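Local coordinates for probable glutamine-binding lipoprotein GlnH (GLNBP) (Mycobacterium tuberculosis H37Rv, PDB 6H2T) that probably captures acidic amino acids such as glutamate and aspartate outside the cell as a solute-binding lipoprotein, and so helps control glutamate metabolism through protein kinase G signalling, at residues A[144-149]-A[206-211]; A[3-8]-A[195-200]; A[102-107]-A[169-174]; A[138-143]-A[210-215]. All coordinates share one frame; numbering follows the deposited sequence.

Interaction 1 (A[144-149]-A[206-211]). With GLU (glutamic acid), chain B.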
loop_
_atom_site.group_PDB
_atom_site.type_symbol
_atom_site.label_atom_id
_atom_site.label_comp_id
_atom_site.label_asym_id
_atom_site.label_seq_id
_atom_site.Cartn_x
_atom_site.Cartn_y
_atom_site.Cartn_z
ATOM N N GLN A 144 -6.052 0.843 9.412
ATOM C CA GLN A 144 -6.411 -0.567 9.428
ATOM C C GLN A 144 -7.784 -0.764 10.048
ATOM O O GLN A 144 -8.067 -0.226 11.119
ATOM C CB GLN A 144 -5.373 -1.354 10.225
ATOM C CG GLN A 144 -5.700 -2.834 10.242
ATOM C CD GLN A 144 -4.512 -3.667 10.648
ATOM O OE1 GLN A 144 -3.398 -3.162 10.752
ATOM N NE2 GLN A 144 -4.748 -4.947 10.914
ATOM N N ARG A 145 -8.639 -1.539 9.388
ATOM C CA ARG A 145 -9.956 -1.849 9.949
ATOM C C ARG A 145 -10.241 -3.323 9.686
ATOM O O ARG A 145 -9.333 -4.110 9.399
ATOM C CB ARG A 145 -11.028 -0.901 9.381
ATOM C CG ARG A 145 -10.805 0.560 9.792
ATOM C CD ARG A 145 -11.961 1.467 9.392
ATOM N NE ARG A 145 -13.186 1.127 10.119
ATOM C CZ ARG A 145 -14.393 1.604 9.825
ATOM N NH1 ARG A 145 -14.550 2.457 8.815
ATOM N NH2 ARG A 145 -15.448 1.229 10.547
ATOM N N ILE A 146 -11.516 -3.704 9.763
ATOM C CA ILE A 146 -11.939 -5.099 9.684
ATOM C C ILE A 146 -12.992 -5.230 8.593
ATOM O O ILE A 146 -13.861 -4.368 8.462
ATOM C CB ILE A 146 -12.510 -5.574 11.033
ATOM C CG1 ILE A 146 -11.426 -5.523 12.114
ATOM C CG2 ILE A 146 -13.124 -6.986 10.908
ATOM C CD1 ILE A 146 -11.999 -5.677 13.538
ATOM N N LEU A 147 -12.904 -6.302 7.809
ATOM C CA LEU A 147 -13.874 -6.608 6.763
ATOM C C LEU A 147 -14.528 -7.951 7.078
ATOM O O LEU A 147 -13.827 -8.931 7.363
ATOM C CB LEU A 147 -13.178 -6.643 5.392
ATOM C CG LEU A 147 -14.037 -7.016 4.180
ATOM C CD1 LEU A 147 -14.880 -5.846 3.765
ATOM C CD2 LEU A 147 -13.154 -7.449 2.991
ATOM N N ALA A 148 -15.862 -7.999 7.075
ATOM C CA ALA A 148 -16.568 -9.236 7.392
ATOM C C ALA A 148 -17.843 -9.304 6.566
ATOM O O ALA A 148 -18.316 -8.280 6.062
ATOM C CB ALA A 148 -16.903 -9.327 8.893
ATOM N N PRO A 149 -18.417 -10.492 6.390
ATOM C CA PRO A 149 -19.716 -10.556 5.711
ATOM C C PRO A 149 -20.774 -9.809 6.509
ATOM O O PRO A 149 -20.686 -9.666 7.731
ATOM C CB PRO A 149 -20.018 -12.057 5.648
ATOM C CG PRO A 149 -18.644 -12.722 5.757
ATOM C CD PRO A 149 -17.902 -11.837 6.717
ATOM N N ALA A 206 -12.826 -13.224 8.569
ATOM C CA ALA A 206 -12.667 -11.783 8.416
ATOM C C ALA A 206 -11.323 -11.501 7.764
ATOM O O ALA A 206 -10.432 -12.352 7.747
ATOM C CB ALA A 206 -12.765 -11.067 9.771
ATOM N N VAL A 207 -11.199 -10.296 7.212
ATOM C CA VAL A 207 -9.935 -9.769 6.719
ATOM C C VAL A 207 -9.644 -8.502 7.509
ATOM O O VAL A 207 -10.560 -7.734 7.814
ATOM C CB VAL A 207 -10.023 -9.474 5.203
ATOM C CG1 VAL A 207 -8.690 -8.945 4.669
ATOM C CG2 VAL A 207 -10.463 -10.740 4.441
ATOM N N SER A 208 -8.381 -8.258 7.843
ATOM C CA SER A 208 -8.044 -6.992 8.489
ATOM C C SER A 208 -6.836 -6.349 7.820
ATOM O O SER A 208 -5.753 -6.936 7.807
ATOM C CB SER A 208 -7.779 -7.177 9.986
ATOM O OG SER A 208 -7.484 -5.901 10.566
ATOM N N THR A 209 -7.029 -5.154 7.263
ATOM C CA THR A 209 -5.949 -4.379 6.660
ATOM C C THR A 209 -6.460 -2.963 6.426
ATOM O O THR A 209 -7.542 -2.587 6.897
ATOM C CB THR A 209 -5.429 -5.031 5.368
ATOM O OG1 THR A 209 -4.226 -4.367 4.946
ATOM C CG2 THR A 209 -6.462 -4.970 4.225
ATOM N N ASP A 210 -5.664 -2.182 5.694
ATOM C CA ASP A 210 -5.993 -0.797 5.368
ATOM C C ASP A 210 -7.421 -0.676 4.854
ATOM O O ASP A 210 -7.826 -1.422 3.955
ATOM C CB ASP A 210 -5.049 -0.288 4.276
ATOM C CG ASP A 210 -3.583 -0.478 4.610
ATOM O OD1 ASP A 210 -3.247 -0.932 5.720
ATOM O OD2 ASP A 210 -2.764 -0.168 3.717
ATOM N N ASP A 211 -8.160 0.314 5.380
ATOM C CA ASP A 211 -9.552 0.468 4.959
ATOM C C ASP A 211 -9.660 0.786 3.475
ATOM O O ASP A 211 -10.658 0.429 2.838
ATOM C CB ASP A 211 -10.273 1.526 5.816
ATOM C CG ASP A 211 -9.595 2.921 5.830
ATOM O OD1 ASP A 211 -8.479 3.141 5.307
ATOM O OD2 ASP A 211 -10.235 3.832 6.407
HETATM N N GLU B . -0.151 -0.748 3.998
HETATM C CA GLU B . 0.225 -1.872 4.867
HETATM C C GLU B . 1.673 -2.284 4.613
HETATM O O GLU B . 2.100 -3.411 4.895
HETATM C CB GLU B . -0.723 -3.074 4.662
HETATM C CG GLU B . -1.261 -3.258 3.244
HETATM C CD GLU B . -0.184 -3.619 2.235
HETATM O OE1 GLU B . -0.219 -4.744 1.668
HETATM O OE2 GLU B . 0.680 -2.760 1.978
HETATM O OXT GLU B . 2.441 -1.457 4.111
HETATM O O HOH W 1 -3.125 -2.614 7.866
HETATM O O HOH W 2 -12.956 3.546 6.787
#
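Strands 144-149 and 206-208 run antiparallel, their axes 4.6 Å apart at the closest and 164° between directions. They are neighbours in the sheet of one lobe of a type 2 periplasmic-binding-protein fold, in which long strand 140-149 also pairs with 224-227 and 233-241. L147 and V207 form a regular hydrogen-bonded pair: L147 N lies 2.7 Å from V207 O, and V207 N gives the return bond to L147 O. Toward 209 the chain turns a corner; R145 N still reaches T209 O at 2.9 Å, whereas the bond back from T209 N to R145 O is weak.

S208 fills in at this corner. Its chi1 of -179° swings OG away from the backbone N, and the hydroxyl donates to R145 O at 2.8 Å from above the carbonyl plane. The same OG accepts from Q144 NE2 at 2.9 Å, an almost straight bond lying in the plane of the Q144 amide, so one hydroxyl ties amide and backbone together. L147 and V207 touch through their CB atoms, and L147 also packs against L214 and L217 of helix 211-220.

R145 and D211 are joined through a water rather than directly, and the guanidinium also bonds G228 O. D210 OD2, which is also hydrogen-bonded to Y236 OH, accepts from GLU N at 2.7 Å.

Interaction 2 (A[3-8]-A[195-200])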
loop_
_atom_site.group_PDB
_atom_site.type_symbol
_atom_site.label_atom_id
_atom_site.label_comp_id
_atom_site.label_asym_id
_atom_site.label_seq_id
_atom_site.Cartn_x
_atom_site.Cartn_y
_atom_site.Cartn_z
ATOM N N PRO A 3 -11.868 -22.003 -6.950
ATOM C CA PRO A 3 -10.490 -21.519 -6.891
ATOM C C PRO A 3 -9.941 -21.601 -5.476
ATOM O O PRO A 3 -10.675 -21.512 -4.488
ATOM C CB PRO A 3 -10.614 -20.065 -7.353
ATOM C CG PRO A 3 -12.015 -19.680 -7.007
ATOM C CD PRO A 3 -12.838 -20.924 -7.199
ATOM N N THR A 4 -8.619 -21.751 -5.390
ATOM C CA THR A 4 -7.896 -21.797 -4.127
ATOM C C THR A 4 -6.760 -20.783 -4.168
ATOM O O THR A 4 -5.950 -20.797 -5.111
ATOM C CB THR A 4 -7.338 -23.204 -3.858
ATOM O OG1 THR A 4 -8.401 -24.079 -3.460
ATOM C CG2 THR A 4 -6.254 -23.179 -2.788
ATOM N N PRO A 5 -6.667 -19.890 -3.200
ATOM C CA PRO A 5 -5.476 -19.039 -3.117
ATOM C C PRO A 5 -4.231 -19.879 -2.905
ATOM O O PRO A 5 -4.056 -20.477 -1.840
ATOM C CB PRO A 5 -5.766 -18.123 -1.920
ATOM C CG PRO A 5 -7.241 -18.170 -1.734
ATOM C CD PRO A 5 -7.673 -19.549 -2.184
ATOM N N VAL A 6 -3.381 -19.968 -3.929
ATOM C CA VAL A 6 -2.101 -20.635 -3.750
ATOM C C VAL A 6 -1.278 -19.840 -2.751
ATOM O O VAL A 6 -1.133 -18.617 -2.871
ATOM C CB VAL A 6 -1.374 -20.790 -5.094
ATOM C CG1 VAL A 6 0.074 -21.215 -4.870
ATOM C CG2 VAL A 6 -2.096 -21.799 -5.974
ATOM N N GLY A 7 -0.748 -20.526 -1.750
ATOM C CA GLY A 7 0.051 -19.882 -0.734
ATOM C C GLY A 7 -0.668 -19.593 0.565
ATOM O O GLY A 7 -0.164 -18.789 1.361
ATOM N N MET A 8 -1.819 -20.218 0.810
ATOM C CA MET A 8 -2.564 -19.945 2.029
ATOM C C MET A 8 -1.989 -20.774 3.168
ATOM O O MET A 8 -1.809 -21.989 3.034
ATOM C CB MET A 8 -4.049 -20.241 1.816
ATOM C CG MET A 8 -4.871 -20.357 3.069
ATOM S SD MET A 8 -6.548 -20.881 2.599
ATOM C CE MET A 8 -7.582 -19.800 3.577
ATOM N N CYS A 195 -7.137 -13.060 0.074
ATOM C CA CYS A 195 -8.003 -12.984 1.249
ATOM C C CYS A 195 -9.463 -12.920 0.844
ATOM O O CYS A 195 -10.324 -13.533 1.486
ATOM C CB CYS A 195 -7.668 -11.764 2.107
ATOM S SG CYS A 195 -6.145 -11.902 3.064
ATOM N N LEU A 196 -9.769 -12.167 -0.215
ATOM C CA LEU A 196 -11.150 -12.093 -0.673
ATOM C C LEU A 196 -11.657 -13.464 -1.098
ATOM O O LEU A 196 -12.767 -13.869 -0.734
ATOM C CB LEU A 196 -11.270 -11.091 -1.826
ATOM C CG LEU A 196 -12.674 -11.051 -2.446
ATOM C CD1 LEU A 196 -13.703 -10.672 -1.392
ATOM C CD2 LEU A 196 -12.730 -10.096 -3.622
ATOM N N VAL A 197 -10.859 -14.192 -1.881
ATOM C CA VAL A 197 -11.261 -15.529 -2.307
ATOM C C VAL A 197 -11.504 -16.428 -1.093
ATOM O O VAL A 197 -12.510 -17.143 -1.022
ATOM C CB VAL A 197 -10.205 -16.123 -3.255
ATOM C CG1 VAL A 197 -10.496 -17.609 -3.499
ATOM C CG2 VAL A 197 -10.197 -15.339 -4.570
ATOM N N ALA A 198 -10.595 -16.389 -0.113
ATOM C CA ALA A 198 -10.751 -17.212 1.083
ATOM C C ALA A 198 -12.061 -16.909 1.797
ATOM O O ALA A 198 -12.764 -17.827 2.241
ATOM C CB ALA A 198 -9.573 -16.995 2.031
ATOM N N LEU A 199 -12.414 -15.630 1.909
ATOM C CA LEU A 199 -13.657 -15.277 2.591
ATOM C C LEU A 199 -14.872 -15.695 1.771
ATOM O O LEU A 199 -15.858 -16.204 2.322
ATOM C CB LEU A 199 -13.682 -13.773 2.888
ATOM C CG LEU A 199 -14.868 -13.255 3.707
ATOM C CD1 LEU A 199 -15.057 -14.121 4.950
ATOM C CD2 LEU A 199 -14.641 -11.790 4.101
ATOM N N GLN A 200 -14.820 -15.488 0.452
ATOM C CA GLN A 200 -15.927 -15.905 -0.404
ATOM C C GLN A 200 -16.180 -17.400 -0.294
ATOM O O GLN A 200 -17.327 -17.852 -0.398
ATOM C CB GLN A 200 -15.639 -15.526 -1.858
ATOM C CG GLN A 200 -15.666 -14.013 -2.133
ATOM C CD GLN A 200 -15.201 -13.659 -3.538
ATOM O OE1 GLN A 200 -14.251 -14.254 -4.058
ATOM N NE2 GLN A 200 -15.866 -12.685 -4.160
#
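V197 and P5 meet at the middle of this contact, where the CG1 methyl of V197 rests against the CG-CD edge of the proline ring, 3.7 Å from P5 CD. P5 CG is equally near that methyl, so the branch touches the CG-CD bond rather than a single corner, and the two side chains cross at a slant. A chi1 of 170° on V197 places CG1 anti to the backbone N and turns it to the incoming chain. The ring of P3 adds a looser touch to the same methyl, CG to CG1 at 4.3 Å; this proline is poorly ordered and exposed, and the contact fades toward the start of the chain. On the other flank the CE methyl of M8 ends 3.8 Å from A198 CB, brought there by a side chain extended through its first two torsions and bent at the last.

All of these contacts are apolar, and no hydrogen bond joins the two segments. Between P5 and M8 the chain makes a type II beta turn, with G7 at its third position (phi 100°), and this reversal sends P5 and M8 toward the same helix. Beyond the turn the chain enters strand 9-10, which pairs antiparallel with 185-189 in the solute-binding fold. The N-terminal arm lies against the V197 and A198 side of helix 192-200. M8 also packs on V187 and E203, and A198 on I204. Farther out, G7 O accepts a hydrogen bond from R169 NH2, while C195, facing away from the arm, is held to strand 164-168 by its disulfide with C166.

Interaction 3 (A[102-107]-A[169-174]). With GLU (glutamic acid), chain B.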
loop_
_atom_site.group_PDB
_atom_site.type_symbol
_atom_site.label_atom_id
_atom_site.label_comp_id
_atom_site.label_asym_id
_atom_site.label_seq_id
_atom_site.Cartn_x
_atom_site.Cartn_y
_atom_site.Cartn_z
ATOM N N LEU A 102 5.534 -7.802 -7.719
ATOM C CA LEU A 102 6.125 -8.072 -6.414
ATOM C C LEU A 102 5.012 -8.209 -5.385
ATOM O O LEU A 102 4.076 -7.405 -5.373
ATOM C CB LEU A 102 7.055 -6.935 -5.951
ATOM C CG LEU A 102 8.190 -6.439 -6.834
ATOM C CD1 LEU A 102 8.740 -5.148 -6.259
ATOM C CD2 LEU A 102 9.273 -7.504 -6.942
ATOM N N SER A 103 5.120 -9.213 -4.517
ATOM C CA SER A 103 4.186 -9.301 -3.406
ATOM C C SER A 103 4.547 -8.282 -2.326
ATOM O O SER A 103 5.636 -7.700 -2.315
ATOM C CB SER A 103 4.197 -10.703 -2.800
ATOM O OG SER A 103 5.449 -10.935 -2.181
ATOM N N ALA A 104 3.611 -8.086 -1.393
ATOM C CA ALA A 104 3.881 -7.234 -0.236
ATOM C C ALA A 104 5.165 -7.644 0.468
ATOM O O ALA A 104 5.926 -6.793 0.940
ATOM C CB ALA A 104 2.697 -7.286 0.741
ATOM N N ALA A 105 5.435 -8.947 0.541
ATOM C CA ALA A 105 6.608 -9.432 1.250
ATOM C C ALA A 105 7.904 -9.177 0.504
ATOM O O ALA A 105 8.976 -9.355 1.093
ATOM C CB ALA A 105 6.475 -10.936 1.531
ATOM N N GLU A 106 7.837 -8.791 -0.769
ATOM C CA GLU A 106 9.022 -8.592 -1.594
ATOM C C GLU A 106 9.356 -7.121 -1.816
ATOM O O GLU A 106 10.329 -6.823 -2.511
ATOM C CB GLU A 106 8.847 -9.298 -2.954
ATOM C CG GLU A 106 8.653 -10.820 -2.823
ATOM C CD GLU A 106 8.185 -11.512 -4.106
ATOM O OE1 GLU A 106 7.391 -10.922 -4.869
ATOM O OE2 GLU A 106 8.585 -12.683 -4.326
ATOM N N ARG A 107 8.578 -6.197 -1.245
ATOM C CA ARG A 107 8.786 -4.780 -1.530
ATOM C C ARG A 107 10.168 -4.306 -1.083
ATOM O O ARG A 107 10.888 -3.649 -1.845
ATOM C CB ARG A 107 7.695 -3.947 -0.856
ATOM C CG ARG A 107 6.323 -4.116 -1.495
ATOM C CD ARG A 107 5.290 -3.323 -0.690
ATOM N NE ARG A 107 5.041 -3.976 0.599
ATOM C CZ ARG A 107 4.076 -3.615 1.432
ATOM N NH1 ARG A 107 3.294 -2.577 1.124
ATOM N NH2 ARG A 107 3.906 -4.279 2.572
ATOM N N ARG A 169 1.125 -11.852 3.823
ATOM C CA ARG A 169 2.443 -11.906 4.441
ATOM C C ARG A 169 3.227 -10.636 4.135
ATOM O O ARG A 169 3.048 -10.006 3.088
ATOM C CB ARG A 169 3.213 -13.130 3.945
ATOM C CG ARG A 169 2.639 -14.414 4.537
ATOM C CD ARG A 169 3.458 -15.633 4.184
ATOM N NE ARG A 169 3.249 -16.038 2.797
ATOM C CZ ARG A 169 2.184 -16.709 2.363
ATOM N NH1 ARG A 169 1.224 -17.065 3.215
ATOM N NH2 ARG A 169 2.087 -17.040 1.077
ATOM N N GLY A 170 4.085 -10.250 5.083
ATOM C CA GLY A 170 4.956 -9.103 4.865
ATOM C C GLY A 170 4.307 -7.751 5.045
ATOM O O GLY A 170 4.791 -6.766 4.475
ATOM N N THR A 171 3.229 -7.664 5.823
ATOM C CA THR A 171 2.462 -6.438 5.964
ATOM C C THR A 171 2.442 -5.954 7.406
ATOM O O THR A 171 2.614 -6.726 8.362
ATOM C CB THR A 171 1.004 -6.622 5.488
ATOM O OG1 THR A 171 0.375 -7.670 6.256
ATOM C CG2 THR A 171 0.966 -6.967 4.007
ATOM N N THR A 172 2.216 -4.642 7.548
ATOM C CA THR A 172 1.943 -4.103 8.876
ATOM C C THR A 172 0.667 -4.698 9.444
ATOM O O THR A 172 0.508 -4.770 10.665
ATOM C CB THR A 172 1.801 -2.581 8.824
ATOM O OG1 THR A 172 0.692 -2.248 7.977
ATOM C CG2 THR A 172 3.084 -1.935 8.283
ATOM N N SER A 173 -0.250 -5.114 8.564
ATOM C CA SER A 173 -1.528 -5.656 9.005
ATOM C C SER A 173 -1.322 -6.877 9.877
ATOM O O SER A 173 -1.987 -7.034 10.906
ATOM C CB SER A 173 -2.378 -6.026 7.784
ATOM O OG SER A 173 -2.403 -4.946 6.858
ATOM N N LEU A 174 -0.402 -7.754 9.473
ATOM C CA LEU A 174 -0.075 -8.937 10.262
ATOM C C LEU A 174 0.467 -8.543 11.631
ATOM O O LEU A 174 0.035 -9.074 12.663
ATOM C CB LEU A 174 0.937 -9.795 9.494
ATOM C CG LEU A 174 1.597 -10.941 10.262
ATOM C CD1 LEU A 174 0.521 -11.859 10.822
ATOM C CD2 LEU A 174 2.546 -11.699 9.333
HETATM N N GLU B . -0.151 -0.748 3.998
HETATM C CA GLU B . 0.225 -1.872 4.867
HETATM C C GLU B . 1.673 -2.284 4.613
HETATM O O GLU B . 2.100 -3.411 4.895
HETATM C CB GLU B . -0.723 -3.074 4.662
HETATM C CG GLU B . -1.261 -3.258 3.244
HETATM C CD GLU B . -0.184 -3.619 2.235
HETATM O OE1 GLU B . -0.219 -4.744 1.668
HETATM O OE2 GLU B . 0.680 -2.760 1.978
HETATM O OXT GLU B . 2.441 -1.457 4.111
HETATM O O HOH W 3 2.973 -11.101 0.535
#
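The guanidinium of R107 meets its polar partners at its edges: G170 O and the ligand's O lie in its plane, and ligand OE2 lies near it, while the T171 CG2 methyl approaches obliquely. NH2 bonds G170 O at 3.3 Å in a bent bond (N-H...O 141°), and it also donates to GLU O at 3.1 Å in a much straighter bond. NH1 reaches ligand OE2 at 2.8 Å, so this arginine touches both the alpha-carboxylate and the side-chain carboxylate. NE donates to A104 O at 3.0 Å, on a carbonyl lone pair; with the bend of the chain at chi3 (-72°), this fixes how the group is rotated.

The pocket lies in the cleft between the two lobes of a type 2 periplasmic-binding fold, and here the loop leading into helix 107-112 meets the start of helix 172-177. T172 N, at that N-terminus, donates to GLU O at 2.9 Å, and the helix end probably helps stabilise the carboxylate. T171 is the N-cap; its bond from L174 N is weak, and OG1 is also hydrogen-bonded to A168 O.

Beside the ligand, A104 CB packs on T171 CG2 at 3.7 Å. G170, at a positive phi of 79°, lets the backbones come within 4.0 Å, CA to CA of A105. A water links A105 N to R169 O.

Interaction 4 (A[138-143]-A[210-215]). With GLU (glutamic acid), chain B.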
loop_
_atom_site.group_PDB
_atom_site.type_symbol
_atom_site.label_atom_id
_atom_site.label_comp_id
_atom_site.label_asym_id
_atom_site.label_seq_id
_atom_site.Cartn_x
_atom_site.Cartn_y
_atom_site.Cartn_z
ATOM N N VAL A 138 4.128 11.432 2.316
ATOM C CA VAL A 138 2.900 10.639 2.335
ATOM C C VAL A 138 2.000 11.048 1.177
ATOM O O VAL A 138 1.668 12.228 1.027
ATOM C CB VAL A 138 2.161 10.842 3.667
ATOM C CG1 VAL A 138 0.804 10.093 3.666
ATOM C CG2 VAL A 138 3.040 10.428 4.864
ATOM N N TYR A 139 1.538 10.067 0.389
ATOM C CA TYR A 139 0.622 10.384 -0.701
ATOM C C TYR A 139 -0.804 9.898 -0.453
ATOM O O TYR A 139 -1.711 10.276 -1.205
ATOM C CB TYR A 139 1.155 9.840 -2.048
ATOM C CG TYR A 139 1.119 8.331 -2.195
ATOM C CD1 TYR A 139 -0.027 7.686 -2.669
ATOM C CD2 TYR A 139 2.234 7.555 -1.895
ATOM C CE1 TYR A 139 -0.075 6.288 -2.803
ATOM C CE2 TYR A 139 2.202 6.160 -2.036
ATOM C CZ TYR A 139 1.043 5.537 -2.480
ATOM O OH TYR A 139 1.018 4.161 -2.610
ATOM N N LEU A 140 -1.036 9.118 0.603
ATOM C CA LEU A 140 -2.385 8.736 1.004
ATOM C C LEU A 140 -2.292 8.221 2.426
ATOM O O LEU A 140 -1.340 7.517 2.758
ATOM C CB LEU A 140 -2.969 7.642 0.087
ATOM C CG LEU A 140 -4.456 7.330 0.268
ATOM C CD1 LEU A 140 -5.339 8.481 -0.214
ATOM C CD2 LEU A 140 -4.788 6.071 -0.508
ATOM N N ASP A 141 -3.267 8.565 3.264
ATOM C CA ASP A 141 -3.246 8.131 4.657
ATOM C C ASP A 141 -4.435 7.208 4.908
ATOM O O ASP A 141 -5.583 7.650 4.852
ATOM C CB ASP A 141 -3.277 9.331 5.600
ATOM C CG ASP A 141 -3.083 8.926 7.044
ATOM O OD1 ASP A 141 -2.266 8.010 7.290
ATOM O OD2 ASP A 141 -3.744 9.513 7.926
ATOM N N ALA A 142 -4.168 5.939 5.204
ATOM C CA ALA A 142 -5.227 4.966 5.455
ATOM C C ALA A 142 -5.198 4.525 6.919
ATOM O O ALA A 142 -4.339 4.934 7.699
ATOM C CB ALA A 142 -5.084 3.771 4.514
ATOM N N ASN A 143 -6.164 3.685 7.300
ATOM C CA ASN A 143 -6.170 3.128 8.646
ATOM C C ASN A 143 -6.683 1.698 8.615
ATOM O O ASN A 143 -7.621 1.378 7.882
ATOM C CB ASN A 143 -7.016 3.962 9.604
ATOM C CG ASN A 143 -6.436 3.978 11.004
ATOM O OD1 ASN A 143 -6.441 2.958 11.691
ATOM N ND2 ASN A 143 -5.901 5.130 11.423
ATOM N N ASP A 210 -5.664 -2.182 5.694
ATOM C CA ASP A 210 -5.993 -0.797 5.368
ATOM C C ASP A 210 -7.421 -0.676 4.854
ATOM O O ASP A 210 -7.826 -1.422 3.955
ATOM C CB ASP A 210 -5.049 -0.288 4.276
ATOM C CG ASP A 210 -3.583 -0.478 4.610
ATOM O OD1 ASP A 210 -3.247 -0.932 5.720
ATOM O OD2 ASP A 210 -2.764 -0.168 3.717
ATOM N N ASP A 211 -8.160 0.314 5.380
ATOM C CA ASP A 211 -9.552 0.468 4.959
ATOM C C ASP A 211 -9.660 0.786 3.475
ATOM O O ASP A 211 -10.658 0.429 2.838
ATOM C CB ASP A 211 -10.273 1.526 5.816
ATOM C CG ASP A 211 -9.595 2.921 5.830
ATOM O OD1 ASP A 211 -8.479 3.141 5.307
ATOM O OD2 ASP A 211 -10.235 3.832 6.407
ATOM N N THR A 212 -8.639 1.435 2.912
ATOM C CA THR A 212 -8.531 1.633 1.464
ATOM C C THR A 212 -8.600 0.311 0.707
ATOM O O THR A 212 -9.383 0.157 -0.240
ATOM C CB THR A 212 -7.193 2.308 1.175
ATOM O OG1 THR A 212 -6.213 1.666 2.002
ATOM C CG2 THR A 212 -7.254 3.798 1.512
ATOM N N ILE A 213 -7.735 -0.644 1.080
ATOM C CA ILE A 213 -7.737 -1.952 0.428
ATOM C C ILE A 213 -9.049 -2.687 0.687
ATOM O O ILE A 213 -9.615 -3.312 -0.225
ATOM C CB ILE A 213 -6.522 -2.769 0.906
ATOM C CG1 ILE A 213 -5.224 -2.113 0.416
ATOM C CG2 ILE A 213 -6.634 -4.255 0.478
ATOM C CD1 ILE A 213 -3.975 -2.653 1.111
ATOM N N LEU A 214 -9.550 -2.635 1.928
ATOM C CA LEU A 214 -10.823 -3.287 2.241
ATOM C C LEU A 214 -11.948 -2.734 1.384
ATOM O O LEU A 214 -12.811 -3.490 0.936
ATOM C CB LEU A 214 -11.178 -3.126 3.719
ATOM C CG LEU A 214 -10.176 -3.726 4.709
ATOM C CD1 LEU A 214 -10.709 -3.494 6.120
ATOM C CD2 LEU A 214 -9.967 -5.204 4.461
ATOM N N ALA A 215 -11.963 -1.415 1.154
ATOM C CA ALA A 215 -13.001 -0.841 0.299
ATOM C C ALA A 215 -12.927 -1.404 -1.117
ATOM O O ALA A 215 -13.957 -1.591 -1.772
ATOM C CB ALA A 215 -12.879 0.680 0.288
HETATM N N GLU B . -0.151 -0.748 3.998
HETATM C CA GLU B . 0.225 -1.872 4.867
HETATM C C GLU B . 1.673 -2.284 4.613
HETATM O O GLU B . 2.100 -3.411 4.895
HETATM C CB GLU B . -0.723 -3.074 4.662
HETATM C CG GLU B . -1.261 -3.258 3.244
HETATM C CD GLU B . -0.184 -3.619 2.235
HETATM O OE1 GLU B . -0.219 -4.744 1.668
HETATM O OE2 GLU B . 0.680 -2.760 1.978
HETATM O OXT GLU B . 2.441 -1.457 4.111
#
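L140 and T212 reach toward each other tip to tip, L140 CD2 lying 3.9 Å from T212 CG2. The leucine gets there with CG anti to its backbone N, pointing from strand 140-149 at the first turn of helix 211-220, whose short axis runs at 81° to that of the strand. A142 comes in from the strand beside this pair. Its CB is inserted among the helix-start side chains, 3.5 Å from T212 OG1 and about as far from D211 OD1, with D210 CB slightly farther off. The T212 hydroxyl is hydrogen-bonded to Y236 OH, and the CG2 methyl faces the leucine.

N143 turns its own side chain away and works through the backbone. Its N donates to D211 OD1 at 3.1 Å along a nearly straight N-H (174°), meeting the oxygen from above the carboxylate plane. In return D211 N donates to N143 O at 2.8 Å, also from above the plane of that carbonyl. A chi1 of 56° folds the D211 carboxylate back over its own main chain, close enough to close this two-bond ring with a single strand residue. The side-chain OD1 of N143 accepts from A232 N.

In this alpha/beta lobe of the solute-binding fold the helix starts directly after strand 206-208 and lies against strand 140-149. I213 CD1 lies 3.5 Å from GLU CG. D210 occupies the N-cap position, but its carboxylate makes no capping bond and instead binds the ligand's N and Y236 OH. Because D211 is gripped on both its backbone N and its carboxylate, the contact probably steadies the neighbouring D210 for binding the ligand's ammonium group.

Interactions 1, 3 and 4 surround the bound glutamate and each touches it, with centres 11 to 16 Å apart. Interactions 1 and 4 both use strand 140-149 and share D210 and D211, where strand 206-208 gives way to helix 211-220. Interaction 3 meets interaction 1 through the hydroxyls of S173 and T209. Interaction 2 lies on the periphery, its centre about 15 Å from that of interaction 1 and 22 Å from that of interaction 4; it touches interaction 1 through V207 on C195 and interaction 3 through G7 O and R169, but not interaction 4. Along the chain, interaction 3 is nested within the loop closed by interaction 2. In interactions 1, 3 and 4, distant sequence regions converge on one pocket.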